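Local coordinates for phosphate ABC transporter, periplasmic phosphate-binding protein (Borrelia burgdorferi, PDB 4N13) that binds inorganic phosphate with micromolar affinity as the solute-binding component of an ABC transporter that imports it, at residues D27-R32 against D244-S249. Residues are numbered along the deposited sequence; the frame is centred on the assembly and turned at random. Where two conformers were deposited one is given.
Sequences DEMILR and DFMTSS
Met29, Phe245 and Met246 form a buried apolar contact between two helices in one lobe of a class II periplasmic-binding-protein fold. Helix 23-36 follows strand 12-18, and the C-terminal end of helix 237-246 packs against it; Met29 and Met246 are the matching positions, their CA atoms 6.9 Å apart. Met29 reaches across as an extended chain beyond CG (chi2 174°, chi3 169°), which carries its sulfur and methyl to the other helix end. Met29 SD lies 3.8 Å from Met246 CG, and the two thioether chains cross at about a right angle. Phe245 comes in beside the methionine pair, its CG anti to the backbone N (chi1 178°), a setting that swings the ring against the backbone of helix 23-36. Ring atom CE2 of Phe245 lies 3.4 Å from Met29 O and also touches Met29 CB. The next ring carbon, CZ of Phe245, meets Arg32 CB at 4.0 Å. Tyr33 and Ile36, further along helix 23-36, also meet Phe245, and Val255 of helix 249-257 touches Met29. The guanidinium of Arg32 leads away from the ring, and its NH1 makes a weak, long salt-bridging bond to OE2 of Glu28, one turn back. Met246 sits about 10 Å, side chain to side chain, from Ser19, which probably binds phosphate. Thr247 is the first residue to leave the helix, and Ser248 is the N-cap of helix 249-257; its backbone N bonds back to Phe245 O, with Ser248 N and Phe245 O 3.1 Å apart.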
loop_
_atom_site.group_PDB
_atom_site.type_symbol
_atom_site.label_atom_id
_atom_site.label_comp_id
_atom_site.label_asym_id
_atom_site.label_seq_id
_atom_site.Cartn_x
_atom_site.Cartn_y
_atom_site.Cartn_z
ATOM N N ASP A 27 -7.963 -3.778 -15.591
ATOM C CA ASP A 27 -9.028 -4.206 -16.497
ATOM C C ASP A 27 -9.811 -3.020 -17.027
ATOM O O ASP A 27 -10.109 -2.951 -18.228
ATOM C CB ASP A 27 -9.977 -5.193 -15.819
ATOM C CG ASP A 27 -9.328 -6.553 -15.552
ATOM O OD1 ASP A 27 -8.225 -6.804 -16.082
ATOM O OD2 ASP A 27 -9.910 -7.365 -14.805
ATOM N N GLU A 28 -10.138 -2.079 -16.144
ATOM C CA GLU A 28 -10.850 -0.896 -16.618
ATOM C C GLU A 28 -9.963 -0.050 -17.530
ATOM O O GLU A 28 -10.428 0.520 -18.520
ATOM C CB GLU A 28 -11.387 -0.069 -15.457
ATOM C CG GLU A 28 -12.171 1.142 -15.935
ATOM C CD GLU A 28 -12.897 1.886 -14.855
ATOM O OE1 GLU A 28 -12.969 1.386 -13.713
ATOM O OE2 GLU A 28 -13.404 2.981 -15.168
ATOM N N MET A 29 -8.683 0.066 -17.187
ATOM C CA MET A 29 -7.759 0.793 -18.039
ATOM C C MET A 29 -7.694 0.181 -19.430
ATOM O O MET A 29 -7.657 0.909 -20.424
ATOM C CB MET A 29 -6.366 0.852 -17.445
ATOM C CG MET A 29 -6.182 1.746 -16.260
ATOM S SD MET A 29 -4.543 1.595 -15.566
ATOM C CE MET A 29 -4.535 2.981 -14.446
ATOM N N ILE A 30 -7.659 -1.148 -19.504
ATOM C CA ILE A 30 -7.648 -1.832 -20.791
ATOM C C ILE A 30 -8.887 -1.485 -21.600
ATOM O O ILE A 30 -8.812 -1.146 -22.785
ATOM C CB ILE A 30 -7.526 -3.357 -20.581
ATOM C CG1 ILE A 30 -6.103 -3.699 -20.129
ATOM C CG2 ILE A 30 -7.893 -4.130 -21.859
ATOM C CD1 ILE A 30 -5.924 -5.091 -19.581
ATOM N N LEU A 31 -10.046 -1.566 -20.969
ATOM C CA LEU A 31 -11.269 -1.347 -21.726
ATOM C C LEU A 31 -11.444 0.117 -22.112
ATOM O O LEU A 31 -11.920 0.416 -23.204
ATOM C CB LEU A 31 -12.478 -1.890 -20.969
ATOM C CG LEU A 31 -12.532 -3.433 -20.995
ATOM C CD1 LEU A 31 -13.455 -3.992 -19.943
ATOM C CD2 LEU A 31 -12.927 -3.954 -22.366
ATOM N N ARG A 32 -11.008 1.033 -21.260
ATOM C CA ARG A 32 -11.102 2.441 -21.620
ATOM C C ARG A 32 -10.055 2.853 -22.639
ATOM O O ARG A 32 -10.347 3.662 -23.527
ATOM C CB ARG A 32 -11.093 3.287 -20.365
ATOM C CG ARG A 32 -12.387 3.012 -19.595
ATOM C CD ARG A 32 -12.620 3.917 -18.444
ATOM N NE ARG A 32 -12.902 5.269 -18.879
ATOM C CZ ARG A 32 -13.073 6.271 -18.037
ATOM N NH1 ARG A 32 -12.972 6.049 -16.733
ATOM N NH2 ARG A 32 -13.332 7.479 -18.494
ATOM N N ASP A 244 1.522 5.480 -21.189
ATOM C CA ASP A 244 1.114 6.880 -21.241
ATOM C C ASP A 244 -0.354 7.040 -20.845
ATOM O O ASP A 244 -0.719 7.989 -20.145
ATOM C CB ASP A 244 1.354 7.428 -22.641
ATOM C CG ASP A 244 0.880 8.845 -22.799
ATOM O OD1 ASP A 244 1.493 9.745 -22.199
ATOM O OD2 ASP A 244 -0.118 9.052 -23.516
ATOM N N PHE A 245 -1.204 6.087 -21.210
ATOM C CA PHE A 245 -2.596 6.125 -20.767
ATOM C C PHE A 245 -2.716 5.876 -19.262
ATOM O O PHE A 245 -3.478 6.549 -18.565
ATOM C CB PHE A 245 -3.448 5.120 -21.545
ATOM C CG PHE A 245 -4.883 5.100 -21.090
ATOM C CD1 PHE A 245 -5.767 6.099 -21.488
ATOM C CD2 PHE A 245 -5.342 4.119 -20.235
ATOM C CE1 PHE A 245 -7.076 6.099 -21.054
ATOM C CE2 PHE A 245 -6.654 4.127 -19.797
ATOM C CZ PHE A 245 -7.521 5.118 -20.212
ATOM N N MET A 246 -1.957 4.919 -18.740
ATOM C CA MET A 246 -1.997 4.590 -17.313
ATOM C C MET A 246 -1.700 5.800 -16.426
ATOM O O MET A 246 -2.262 5.927 -15.335
ATOM C CB MET A 246 -1.016 3.465 -16.978
ATOM C CG MET A 246 -1.406 2.102 -17.558
ATOM S SD MET A 246 -0.282 0.798 -17.008
ATOM C CE MET A 246 -0.795 0.687 -15.264
ATOM N N THR A 247 -0.780 6.645 -16.884
ATOM C CA THR A 247 -0.329 7.802 -16.121
ATOM C C THR A 247 -1.032 9.104 -16.557
ATOM O O THR A 247 -0.683 10.169 -16.099
ATOM C CB THR A 247 1.205 7.950 -16.200
ATOM O OG1 THR A 247 1.606 8.109 -17.562
ATOM C CG2 THR A 247 1.887 6.712 -15.629
ATOM N N SER A 248 -2.016 8.985 -17.441
ATOM C CA SER A 248 -2.839 10.106 -17.881
ATOM C C SER A 248 -3.902 10.433 -16.830
ATOM O O SER A 248 -4.198 9.626 -15.954
ATOM C CB SER A 248 -3.560 9.745 -19.185
ATOM O OG SER A 248 -4.597 8.797 -18.927
ATOM N N SER A 249 -4.513 11.602 -16.939
ATOM C CA SER A 249 -5.566 11.969 -16.008
ATOM C C SER A 249 -6.724 10.957 -15.963
ATOM O O SER A 249 -7.224 10.633 -14.879
ATOM C CB SER A 249 -6.057 13.372 -16.327
ATOM O OG SER A 249 -5.028 14.287 -16.031
#